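Local coordinates for TRAP dicarboxylate ABC transporter, substrate-binding protein (Roseobacter denitrificans, PDB 4OVQ) that binds beta-D-glucuronate in the periplasm and, as a family 7 solute-binding protein, probably delivers it to a TRAP transporter, at residues 38-43 / 262-267; 145-150 / 222-227; 192-197 / 215-220; 208-213 / 271-276. All coordinates share one frame; numbering follows the deposited sequence.

The four contacts lie in a two-lobed solute-binding fold, with beta-D-glucuronate in the cleft. Interaction 1 joins helix 37-52 to helix 248-282. Interaction 4, its centre 14 Å away, packs helix 209-214 on the same long helix, which therefore meets both lobes, as in other TRAP solute-binding proteins. Interaction 2 pairs strands 146-150 and 223-230 in the four-stranded sheet. Interaction 3 sets helix 193-199 against the turn leading into strand 223-230. Along the chain, interactions 2 and 3 lie wholly between the segments of interaction 1, and interaction 4 alternates with the other three. Interactions 2, 3 and 4 touch through Y149 with H217, Y224 with W209 and Y212, and F218 with Y212. Interactions 2 and 4 also reach the sugar.

Interaction 1 of 4, residues 38-43 / 262-267; sequences NTVAMD and ALYQRD
The side-chain NE2 of Q265 makes two hydrogen bonds. One goes to N38 OD1 at 3.2 Å (N-H...O angle 148°), the other to the backbone O of D142. The contact is an antiparallel packing of two helices, 37-52 and 248-282, whose local axes approach to 8.8 Å. The long helix 248-282 is a hallmark of TRAP solute-binding proteins. The amides of Q265 and N38 lie side by side but are turned almost perpendicular, with planes 87° apart. NE2 comes from above the carbonyl plane of N38. The chain of Q265 starts with CG anti to the backbone N (chi1 -169°) and then bends, which turns the amide toward N38. The other end of the N38 amide, ND2, bonds to N86 OD1. N38 is thus pinned on both ends. Its side chain is about 5 Å from the bound sugar at the nearest atoms, so it is a plausible second-shell residue. The methyl of A41 fills the closest point between the backbones, with Y141 of strand 135-141 packed nearby. Y264 leans over from the other helix toward V40 at a slant. A41 CB lies 3.4 Å from Q265 CB, and V40 CG1 is 3.8 Å from Y264 CE2.

Interaction 2 of 4, residues 145-150 / 222-227; sequences ARSFYN and GFYSLS. With BDP (beta-D-glucopyranuronic acid), chain C.
A chi1 of 47° sets the Y149 ring between its backbone N and carbonyl carbon, and a chi1 of -169° swings the Y224 ring across to meet it. The rings meet at a slant, with Y149 CD2 at 3.8 Å from Y224 CE2. The Y224 ring also has F148 O over one face and S147 CB near its far end. Its OH bonds to N207 O and takes a bond from a water, 2.9 Å from OH, that also donates to A145 O. A leucine in place of Y224 would probably leave this water and N207 O without the hydroxyl as partner and take away the ring packed against Y149. The backbones are joined by S225 N to F148 O at 2.9 Å, almost straight at 176°. N150 and F223 bond both ways, at 3.0 Å from N150 N to F223 O and 2.9 Å from F223 N to N150 O. R146 grips the sugar, NH1 to O5 and NH2 to O6B, both at 3.0 Å. Its NE is held by a salt bridge to E206. This is an antiparallel strand pair of the four-stranded sheet, carrying a ligand-binding arginine of the glucuronate pocket.

Interaction 3 of 4, residues 192-197 / 215-220; sequences EVYQAL and TGHFEV
Both faces of the H217 ring are covered. V193 CG1 lies over one face, 3.8 Å from the ring centroid, and L197 CD1 over the same face at 4.3 Å from it. Both are CH-pi contacts. On the other face sits T215 OG1. At the ring edge a water lies 2.8 Å from H217 NE2 and accepts from Y194 N at 3.0 Å. ND1 is bonded to Y149 OH, so both ring nitrogens have partners. The Y194 ring lies alongside the turn. G216 O is at its edge, 3.5 Å from Y194 CE1, while T215 O is 3.4 Å from Y194 CD1. A chi1 of -178° points the Y194 ring away from its own N and out along the turn. G216 has a positive phi, and a CB there would press on Y194 CE1. T215 OG1 accepts from H217 N, an ST turn at the start of the weakly bonded helix 217-220, and is also hydrogen-bonded to S211 O. Further along, V220 CG2 packs on L197 CB at 3.7 Å. An alanine in place of H217 would probably open a gap against V193 and L197 and leave the water and Y149 OH without this partner. V193 also lies next to the sugar-binding R167. The segments share no direct hydrogen bond: apolar packing and one bridging water join helix 193-199 to the turn.

Interaction 4 of 4, residues 208-213 / 271-276; sequences NWPSYE and KREAAS. With BDP (beta-D-glucopyranuronic acid), chain C.
R272 lays its CG against P210 CB at 3.8 Å. Its guanidinium then reaches E213, whose carboxylate is nearly coplanar with it (24° between planes). R272 NH1 donates to E213 OE1 at 3.1 Å, on the syn lone pair, in a salt bridge. R272 NE bonds to S276 OG one turn on, at 2.9 Å, which fixes the rotation of the guanidinium. E273 comes next. Its CG meets W209 CD1 at 3.7 Å, with the side chains crossing at about a right angle. E273 OE2 lies at the indole edge and takes a bond of 2.6 Å from a water, which in turn accepts from W209 N at 3.0 Å. The water thus serves the start of helix 209-214; segment 209-213 runs at 47° to segment 271-276. N208 is the N-cap of that short helix, its OD1 accepting from S211 N at 2.9 Å. N208 is also a glucuronate-binding residue, so the capped helix end faces the sugar while its other side rests on the long helix. W209 stacks on Y224 of the sheet. S276 closes the segment by donating from OG to E213 OE1 at 2.8 Å, on the anti lone pair. A chi1 of -177° extends the E213 chain away from its own N, and a bend then brings OE1 between S276 and R272.

Interaction 1 of 4, residues 38-43 / 262-267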
# COMPACT_ATOMS: atom_id res chain seq x y z
N ASN A 38 0.73 11.33 1.48
CA ASN A 38 1.97 10.73 1.97
C ASN A 38 3.19 11.63 1.86
O ASN A 38 4.13 11.59 2.67
CB ASN A 38 2.28 9.45 1.20
CG ASN A 38 1.22 8.41 1.31
OD1 ASN A 38 0.03 8.70 1.32
ND2 ASN A 38 1.64 7.15 1.35
N THR A 39 3.22 12.41 0.80
CA THR A 39 4.31 13.30 0.57
C THR A 39 4.37 14.39 1.64
O THR A 39 5.40 14.60 2.28
CB THR A 39 4.14 13.91 -0.83
OG1 THR A 39 4.12 12.84 -1.80
CG2 THR A 39 5.24 14.82 -1.12
N VAL A 40 3.24 15.05 1.83
CA VAL A 40 3.12 16.15 2.79
C VAL A 40 3.40 15.58 4.18
O VAL A 40 4.12 16.19 5.01
CB VAL A 40 1.75 16.74 2.71
CG1 VAL A 40 1.54 17.78 3.82
CG2 VAL A 40 1.53 17.42 1.35
N ALA A 41 2.89 14.39 4.44
CA ALA A 41 3.08 13.77 5.77
C ALA A 41 4.53 13.32 6.03
O ALA A 41 4.99 13.39 7.17
CB ALA A 41 2.10 12.60 5.97
N MSE A 42 5.23 12.81 5.02
CA MSE A 42 6.61 12.48 5.23
C MSE A 42 7.48 13.73 5.43
O MSE A 42 8.45 13.69 6.16
CB MSE A 42 7.14 11.58 4.06
CG MSE A 42 6.54 10.18 4.06
SE MSE A 42 7.04 9.15 5.65
CE MSE A 42 8.86 8.73 5.08
N ASP A 43 7.12 14.82 4.75
CA ASP A 43 7.78 16.11 5.01
C ASP A 43 7.57 16.47 6.47
O ASP A 43 8.49 16.91 7.17
CB ASP A 43 7.28 17.22 4.07
CG ASP A 43 7.87 17.13 2.67
OD1 ASP A 43 8.95 16.50 2.56
OD2 ASP A 43 7.25 17.65 1.72
N ALA A 262 1.72 10.30 11.06
CA ALA A 262 0.67 9.42 10.57
C ALA A 262 -0.75 9.89 10.89
O ALA A 262 -1.63 9.73 10.08
CB ALA A 262 0.91 7.99 11.02
N LEU A 263 -0.96 10.45 12.08
CA LEU A 263 -2.27 11.04 12.36
C LEU A 263 -2.60 12.17 11.38
O LEU A 263 -3.70 12.27 10.88
CB LEU A 263 -2.32 11.53 13.80
CG LEU A 263 -2.22 10.41 14.85
CD1 LEU A 263 -2.28 10.99 16.23
CD2 LEU A 263 -3.32 9.35 14.68
N TYR A 264 -1.59 12.98 11.03
CA TYR A 264 -1.79 14.03 10.02
C TYR A 264 -2.09 13.44 8.64
O TYR A 264 -3.02 13.84 7.95
CB TYR A 264 -0.52 14.90 10.01
CG TYR A 264 -0.53 16.11 9.11
CD1 TYR A 264 -1.62 16.98 9.05
CD2 TYR A 264 0.58 16.40 8.34
CE1 TYR A 264 -1.59 18.10 8.23
CE2 TYR A 264 0.62 17.50 7.53
CZ TYR A 264 -0.46 18.34 7.48
OH TYR A 264 -0.38 19.45 6.65
N GLN A 265 -1.31 12.42 8.27
CA GLN A 265 -1.50 11.73 7.00
C GLN A 265 -2.93 11.21 6.86
O GLN A 265 -3.54 11.31 5.79
CB GLN A 265 -0.50 10.57 6.85
CG GLN A 265 -0.47 9.95 5.44
CD GLN A 265 -1.48 8.82 5.22
OE1 GLN A 265 -2.05 8.31 6.17
NE2 GLN A 265 -1.70 8.46 3.98
N ARG A 266 -3.45 10.68 7.95
CA ARG A 266 -4.78 10.12 7.92
C ARG A 266 -5.82 11.23 7.71
O ARG A 266 -6.75 11.05 6.90
CB ARG A 266 -5.03 9.24 9.12
CG ARG A 266 -4.21 7.95 9.00
CD ARG A 266 -4.14 7.15 10.24
NE ARG A 266 -5.45 6.83 10.78
CZ ARG A 266 -5.63 6.24 11.95
NH1 ARG A 266 -6.87 5.99 12.37
NH2 ARG A 266 -4.58 5.92 12.71
N ASP A 267 -5.61 12.39 8.33
CA ASP A 267 -6.49 13.55 8.07
C ASP A 267 -6.37 14.03 6.62
O ASP A 267 -7.37 14.35 5.97
CB ASP A 267 -6.14 14.71 9.01
CG ASP A 267 -6.46 14.41 10.46
OD1 ASP A 267 -7.30 13.51 10.73
OD2 ASP A 267 -5.89 15.08 11.36

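Interaction 2 of 4, residues 145-150 / 222-227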
# COMPACT_ATOMS: atom_id res chain seq x y z
N ALA A 145 -8.95 1.77 0.02
CA ALA A 145 -9.18 0.54 -0.72
C ALA A 145 -8.79 0.70 -2.19
O ALA A 145 -9.02 1.75 -2.79
CB ALA A 145 -10.63 0.14 -0.63
N ARG A 146 -8.24 -0.38 -2.74
CA ARG A 146 -7.88 -0.47 -4.15
C ARG A 146 -9.02 -1.09 -4.97
O ARG A 146 -9.59 -2.10 -4.57
CB ARG A 146 -6.60 -1.32 -4.30
CG ARG A 146 -5.45 -0.85 -3.47
CD ARG A 146 -4.25 -1.80 -3.54
NE ARG A 146 -3.62 -1.87 -4.85
CZ ARG A 146 -2.51 -1.23 -5.19
NH1 ARG A 146 -1.97 -0.33 -4.37
NH2 ARG A 146 -2.01 -1.41 -6.39
N SER A 147 -9.31 -0.48 -6.11
CA SER A 147 -10.33 -0.96 -7.04
C SER A 147 -9.83 -0.95 -8.48
O SER A 147 -8.89 -0.23 -8.81
CB SER A 147 -11.56 -0.07 -6.97
OG SER A 147 -12.21 -0.19 -5.72
N PHE A 148 -10.49 -1.74 -9.33
CA PHE A 148 -10.07 -1.90 -10.71
C PHE A 148 -10.37 -0.68 -11.56
O PHE A 148 -11.39 -0.01 -11.41
CB PHE A 148 -10.80 -3.09 -11.37
CG PHE A 148 -10.41 -4.43 -10.81
CD1 PHE A 148 -9.12 -4.91 -10.98
CD2 PHE A 148 -11.34 -5.23 -10.15
CE1 PHE A 148 -8.77 -6.15 -10.47
CE2 PHE A 148 -10.98 -6.45 -9.66
CZ PHE A 148 -9.68 -6.90 -9.81
N TYR A 149 -9.48 -0.42 -12.52
CA TYR A 149 -9.78 0.53 -13.56
C TYR A 149 -9.23 0.05 -14.91
O TYR A 149 -8.21 -0.62 -14.97
CB TYR A 149 -9.26 1.92 -13.23
CG TYR A 149 -7.83 2.06 -12.71
CD1 TYR A 149 -6.78 2.28 -13.57
CD2 TYR A 149 -7.58 2.12 -11.35
CE1 TYR A 149 -5.50 2.49 -13.10
CE2 TYR A 149 -6.29 2.32 -10.85
CZ TYR A 149 -5.25 2.51 -11.74
OH TYR A 149 -3.98 2.72 -11.24
N ASN A 150 -9.91 0.41 -16.00
CA ASN A 150 -9.47 0.05 -17.34
C ASN A 150 -10.14 0.98 -18.34
O ASN A 150 -11.04 1.74 -17.97
CB ASN A 150 -9.76 -1.41 -17.67
CG ASN A 150 -11.23 -1.66 -17.98
OD1 ASN A 150 -11.61 -1.77 -19.15
ND2 ASN A 150 -12.05 -1.74 -16.94
N GLY A 222 -10.43 5.14 -18.31
CA GLY A 222 -11.52 5.92 -17.74
C GLY A 222 -12.74 5.22 -17.17
O GLY A 222 -13.76 5.89 -16.91
N PHE A 223 -12.69 3.91 -16.99
CA PHE A 223 -13.71 3.20 -16.21
C PHE A 223 -13.12 2.80 -14.86
O PHE A 223 -12.10 2.11 -14.81
CB PHE A 223 -14.20 1.93 -16.93
CG PHE A 223 -14.93 2.19 -18.22
CD1 PHE A 223 -16.26 2.57 -18.20
CD2 PHE A 223 -14.30 2.05 -19.43
CE1 PHE A 223 -16.94 2.81 -19.37
CE2 PHE A 223 -14.97 2.28 -20.60
CZ PHE A 223 -16.29 2.66 -20.57
N TYR A 224 -13.75 3.22 -13.77
CA TYR A 224 -13.30 2.85 -12.43
C TYR A 224 -14.43 2.08 -11.76
O TYR A 224 -15.57 2.57 -11.65
CB TYR A 224 -12.93 4.10 -11.63
CG TYR A 224 -12.20 3.89 -10.31
CD1 TYR A 224 -12.90 3.72 -9.13
CD2 TYR A 224 -10.80 3.94 -10.25
CE1 TYR A 224 -12.23 3.57 -7.91
CE2 TYR A 224 -10.12 3.78 -9.05
CZ TYR A 224 -10.84 3.59 -7.88
OH TYR A 224 -10.18 3.46 -6.68
N SER A 225 -14.13 0.87 -11.34
CA SER A 225 -15.12 -0.05 -10.78
C SER A 225 -14.75 -0.38 -9.35
O SER A 225 -13.69 -0.93 -9.09
CB SER A 225 -15.18 -1.35 -11.60
OG SER A 225 -15.58 -1.12 -12.94
N LEU A 226 -15.66 -0.06 -8.42
CA LEU A 226 -15.42 -0.12 -6.98
C LEU A 226 -15.46 -1.52 -6.39
O LEU A 226 -16.30 -1.84 -5.54
CB LEU A 226 -16.39 0.80 -6.23
CG LEU A 226 -16.11 2.28 -6.49
CD1 LEU A 226 -17.33 3.15 -6.29
CD2 LEU A 226 -14.99 2.79 -5.59
N SER A 227 -14.51 -2.35 -6.83
CA SER A 227 -14.34 -3.69 -6.31
C SER A 227 -13.82 -3.67 -4.89
O SER A 227 -14.12 -4.54 -4.10
CB SER A 227 -13.35 -4.45 -7.20
OG SER A 227 -12.20 -3.64 -7.45
C1 BDP C . -0.22 2.95 -4.16
C2 BDP C . 0.78 2.88 -3.04
C3 BDP C . 2.11 2.96 -3.65
C4 BDP C . 2.31 1.83 -4.61
C5 BDP C . 1.24 1.85 -5.67
C6 BDP C . 1.35 0.68 -6.66
O2 BDP C . 0.55 4.09 -2.24
O3 BDP C . 3.06 2.73 -2.54
O4 BDP C . 3.66 1.93 -5.23
O5 BDP C . -0.06 1.83 -5.09
O6A BDP C . 2.50 0.26 -6.99
O1 BDP C . -1.54 2.86 -3.71
O6B BDP C . 0.26 0.34 -7.18
O HOH W 1 -11.25 2.05 -4.39
O HOH W 2 -12.90 -0.79 -14.31

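Interaction 3 of 4, residues 192-197 / 215-220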
# COMPACT_ATOMS: atom_id res chain seq x y z
N GLU A 192 5.80 2.68 -14.37
CA GLU A 192 5.69 2.25 -15.78
C GLU A 192 4.24 2.02 -16.21
O GLU A 192 3.94 1.80 -17.38
CB GLU A 192 6.54 1.02 -16.01
CG GLU A 192 7.99 1.38 -16.00
CD GLU A 192 8.87 0.25 -16.42
OE1 GLU A 192 8.47 -0.90 -16.16
OE2 GLU A 192 9.97 0.51 -16.99
N VAL A 193 3.33 2.12 -15.26
CA VAL A 193 1.92 1.81 -15.54
C VAL A 193 1.23 2.79 -16.54
O VAL A 193 0.48 2.35 -17.42
CB VAL A 193 1.12 1.70 -14.24
CG1 VAL A 193 -0.35 1.37 -14.56
CG2 VAL A 193 1.77 0.63 -13.32
N TYR A 194 1.46 4.10 -16.43
CA TYR A 194 0.86 5.06 -17.34
C TYR A 194 1.16 4.74 -18.80
O TYR A 194 0.25 4.66 -19.62
CB TYR A 194 1.38 6.44 -16.99
CG TYR A 194 0.80 7.56 -17.83
CD1 TYR A 194 -0.37 8.19 -17.46
CD2 TYR A 194 1.44 7.98 -18.99
CE1 TYR A 194 -0.91 9.23 -18.20
CE2 TYR A 194 0.90 9.05 -19.77
CZ TYR A 194 -0.27 9.64 -19.36
OH TYR A 194 -0.82 10.68 -20.08
N GLN A 195 2.44 4.55 -19.13
CA GLN A 195 2.81 4.22 -20.50
C GLN A 195 2.16 2.91 -20.94
O GLN A 195 1.71 2.79 -22.07
CB GLN A 195 4.34 4.19 -20.62
CG GLN A 195 4.87 3.76 -21.98
CD GLN A 195 4.65 4.81 -23.03
OE1 GLN A 195 4.23 5.92 -22.73
NE2 GLN A 195 4.92 4.46 -24.28
N ALA A 196 2.14 1.92 -20.06
CA ALA A 196 1.63 0.61 -20.41
C ALA A 196 0.15 0.68 -20.73
O ALA A 196 -0.31 -0.01 -21.63
CB ALA A 196 1.91 -0.41 -19.30
N LEU A 197 -0.61 1.48 -19.97
CA LEU A 197 -2.03 1.67 -20.26
C LEU A 197 -2.22 2.44 -21.56
O LEU A 197 -3.11 2.11 -22.36
CB LEU A 197 -2.68 2.44 -19.12
CG LEU A 197 -2.87 1.72 -17.79
CD1 LEU A 197 -3.27 2.72 -16.68
CD2 LEU A 197 -3.94 0.64 -17.98
N THR A 215 -1.35 9.90 -10.85
CA THR A 215 -0.43 9.31 -11.82
C THR A 215 -0.87 9.58 -13.26
O THR A 215 -0.13 9.29 -14.20
CB THR A 215 -0.43 7.78 -11.69
OG1 THR A 215 -1.79 7.33 -11.85
CG2 THR A 215 0.19 7.33 -10.35
N GLY A 216 -2.10 10.06 -13.38
CA GLY A 216 -2.70 10.29 -14.68
C GLY A 216 -3.40 9.07 -15.25
O GLY A 216 -3.93 9.11 -16.37
N HIS A 217 -3.43 7.97 -14.50
CA HIS A 217 -3.99 6.75 -15.05
C HIS A 217 -5.43 6.97 -15.51
O HIS A 217 -5.88 6.39 -16.50
CB HIS A 217 -3.97 5.59 -14.04
CG HIS A 217 -2.59 5.12 -13.68
ND1 HIS A 217 -2.36 4.24 -12.65
CD2 HIS A 217 -1.38 5.42 -14.20
CE1 HIS A 217 -1.06 4.03 -12.54
NE2 HIS A 217 -0.44 4.74 -13.47
N PHE A 218 -6.17 7.84 -14.83
CA PHE A 218 -7.57 8.04 -15.17
C PHE A 218 -7.72 8.58 -16.60
O PHE A 218 -8.75 8.35 -17.21
CB PHE A 218 -8.24 8.96 -14.15
CG PHE A 218 -7.89 10.41 -14.30
CD1 PHE A 218 -6.74 10.93 -13.75
CD2 PHE A 218 -8.74 11.26 -14.98
CE1 PHE A 218 -6.45 12.29 -13.88
CE2 PHE A 218 -8.46 12.58 -15.12
CZ PHE A 218 -7.33 13.11 -14.59
N GLU A 219 -6.71 9.28 -17.12
CA GLU A 219 -6.76 9.83 -18.50
C GLU A 219 -6.63 8.76 -19.57
O GLU A 219 -7.01 8.97 -20.72
CB GLU A 219 -5.64 10.85 -18.73
CG GLU A 219 -5.73 12.13 -17.91
CD GLU A 219 -6.82 13.07 -18.40
OE1 GLU A 219 -7.55 12.68 -19.34
OE2 GLU A 219 -6.95 14.19 -17.85
N VAL A 220 -6.06 7.62 -19.18
CA VAL A 220 -5.78 6.54 -20.11
C VAL A 220 -6.50 5.24 -19.75
O VAL A 220 -6.29 4.22 -20.40
CB VAL A 220 -4.26 6.26 -20.24
CG1 VAL A 220 -3.56 7.42 -20.94
CG2 VAL A 220 -3.59 6.02 -18.89
O HOH W 3 2.33 5.11 -13.72

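Interaction 4 of 4, residues 208-213 / 271-276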
# COMPACT_ATOMS: atom_id res chain seq x y z
N ASN A 208 -6.18 2.94 -5.30
CA ASN A 208 -7.09 3.85 -4.60
C ASN A 208 -7.37 5.10 -5.46
O ASN A 208 -6.74 5.34 -6.49
CB ASN A 208 -6.49 4.22 -3.25
CG ASN A 208 -5.07 4.75 -3.36
OD1 ASN A 208 -4.75 5.59 -4.18
ND2 ASN A 208 -4.17 4.23 -2.50
N TRP A 209 -8.34 5.92 -5.04
CA TRP A 209 -8.67 7.12 -5.81
C TRP A 209 -7.51 8.08 -6.00
O TRP A 209 -7.28 8.57 -7.10
CB TRP A 209 -9.84 7.91 -5.21
CG TRP A 209 -11.16 7.27 -5.33
CD1 TRP A 209 -11.85 6.65 -4.34
CD2 TRP A 209 -11.99 7.21 -6.50
NE1 TRP A 209 -13.06 6.19 -4.81
CE2 TRP A 209 -13.17 6.53 -6.14
CE3 TRP A 209 -11.85 7.65 -7.82
CZ2 TRP A 209 -14.21 6.29 -7.05
CZ3 TRP A 209 -12.88 7.40 -8.73
CH2 TRP A 209 -14.05 6.73 -8.33
N PRO A 210 -6.76 8.40 -4.93
CA PRO A 210 -5.69 9.38 -5.10
C PRO A 210 -4.55 8.97 -6.07
O PRO A 210 -3.97 9.81 -6.76
CB PRO A 210 -5.18 9.59 -3.67
CG PRO A 210 -6.36 9.25 -2.81
CD PRO A 210 -6.99 8.08 -3.51
N SER A 211 -4.23 7.68 -6.11
CA SER A 211 -3.21 7.18 -7.04
C SER A 211 -3.74 7.18 -8.47
O SER A 211 -3.04 7.54 -9.39
CB SER A 211 -2.78 5.76 -6.68
OG SER A 211 -1.91 5.72 -5.57
N TYR A 212 -4.99 6.77 -8.63
CA TYR A 212 -5.64 6.73 -9.94
C TYR A 212 -5.61 8.12 -10.54
O TYR A 212 -5.32 8.32 -11.71
CB TYR A 212 -7.07 6.27 -9.76
CG TYR A 212 -7.98 6.25 -10.98
CD1 TYR A 212 -7.63 5.55 -12.13
CD2 TYR A 212 -9.24 6.86 -10.94
CE1 TYR A 212 -8.48 5.50 -13.20
CE2 TYR A 212 -10.08 6.83 -12.04
CZ TYR A 212 -9.69 6.14 -13.16
OH TYR A 212 -10.55 6.10 -14.22
N GLU A 213 -5.86 9.11 -9.68
CA GLU A 213 -5.87 10.48 -10.12
C GLU A 213 -4.45 11.04 -10.33
O GLU A 213 -4.13 11.52 -11.41
CB GLU A 213 -6.70 11.30 -9.12
CG GLU A 213 -6.86 12.75 -9.47
CD GLU A 213 -5.86 13.60 -8.73
OE1 GLU A 213 -5.85 13.58 -7.47
OE2 GLU A 213 -5.05 14.23 -9.41
N LYS A 271 -9.54 13.69 3.18
CA LYS A 271 -9.91 14.80 2.30
C LYS A 271 -9.47 14.54 0.85
O LYS A 271 -10.10 15.01 -0.10
CB LYS A 271 -9.29 16.10 2.83
CG LYS A 271 -9.97 16.61 4.09
CD LYS A 271 -9.62 18.05 4.35
CE LYS A 271 -8.25 18.17 5.01
NZ LYS A 271 -7.69 19.54 4.85
N ARG A 272 -8.41 13.77 0.66
CA ARG A 272 -7.83 13.63 -0.67
C ARG A 272 -8.60 12.63 -1.49
O ARG A 272 -8.71 12.79 -2.71
CB ARG A 272 -6.38 13.20 -0.61
CG ARG A 272 -5.74 12.99 -1.96
CD ARG A 272 -5.98 14.19 -2.84
NE ARG A 272 -5.30 14.06 -4.11
CZ ARG A 272 -4.06 14.46 -4.34
NH1 ARG A 272 -3.54 14.30 -5.56
NH2 ARG A 272 -3.36 15.08 -3.40
N GLU A 273 -9.10 11.60 -0.82
CA GLU A 273 -9.86 10.56 -1.50
C GLU A 273 -11.09 11.18 -2.14
O GLU A 273 -11.47 10.83 -3.25
CB GLU A 273 -10.29 9.49 -0.52
CG GLU A 273 -10.76 8.19 -1.19
CD GLU A 273 -10.31 6.94 -0.44
OE1 GLU A 273 -9.48 7.06 0.48
OE2 GLU A 273 -10.78 5.84 -0.76
N ALA A 274 -11.71 12.12 -1.44
CA ALA A 274 -12.92 12.74 -1.96
C ALA A 274 -12.62 13.72 -3.08
O ALA A 274 -13.34 13.77 -4.08
CB ALA A 274 -13.65 13.44 -0.83
N ALA A 275 -11.57 14.52 -2.89
CA ALA A 275 -11.14 15.50 -3.89
C ALA A 275 -10.67 14.82 -5.17
O ALA A 275 -10.97 15.29 -6.27
CB ALA A 275 -10.03 16.37 -3.32
N SER A 276 -9.92 13.73 -5.02
CA SER A 276 -9.44 12.95 -6.16
C SER A 276 -10.60 12.35 -6.92
O SER A 276 -10.68 12.45 -8.14
CB SER A 276 -8.49 11.81 -5.68
OG SER A 276 -7.26 12.38 -5.34
C1 BDP C . -0.22 2.95 -4.16
C2 BDP C . 0.78 2.88 -3.04
C3 BDP C . 2.11 2.96 -3.65
C4 BDP C . 2.31 1.83 -4.61
C5 BDP C . 1.24 1.85 -5.67
C6 BDP C . 1.35 0.68 -6.66
O2 BDP C . 0.55 4.09 -2.24
O3 BDP C . 3.06 2.73 -2.54
O4 BDP C . 3.66 1.93 -5.23
O5 BDP C . -0.06 1.83 -5.09
O6A BDP C . 2.50 0.26 -6.99
O1 BDP C . -1.54 2.86 -3.71
O6B BDP C . 0.26 0.34 -7.18
O HOH W 4 -9.59 4.51 -2.70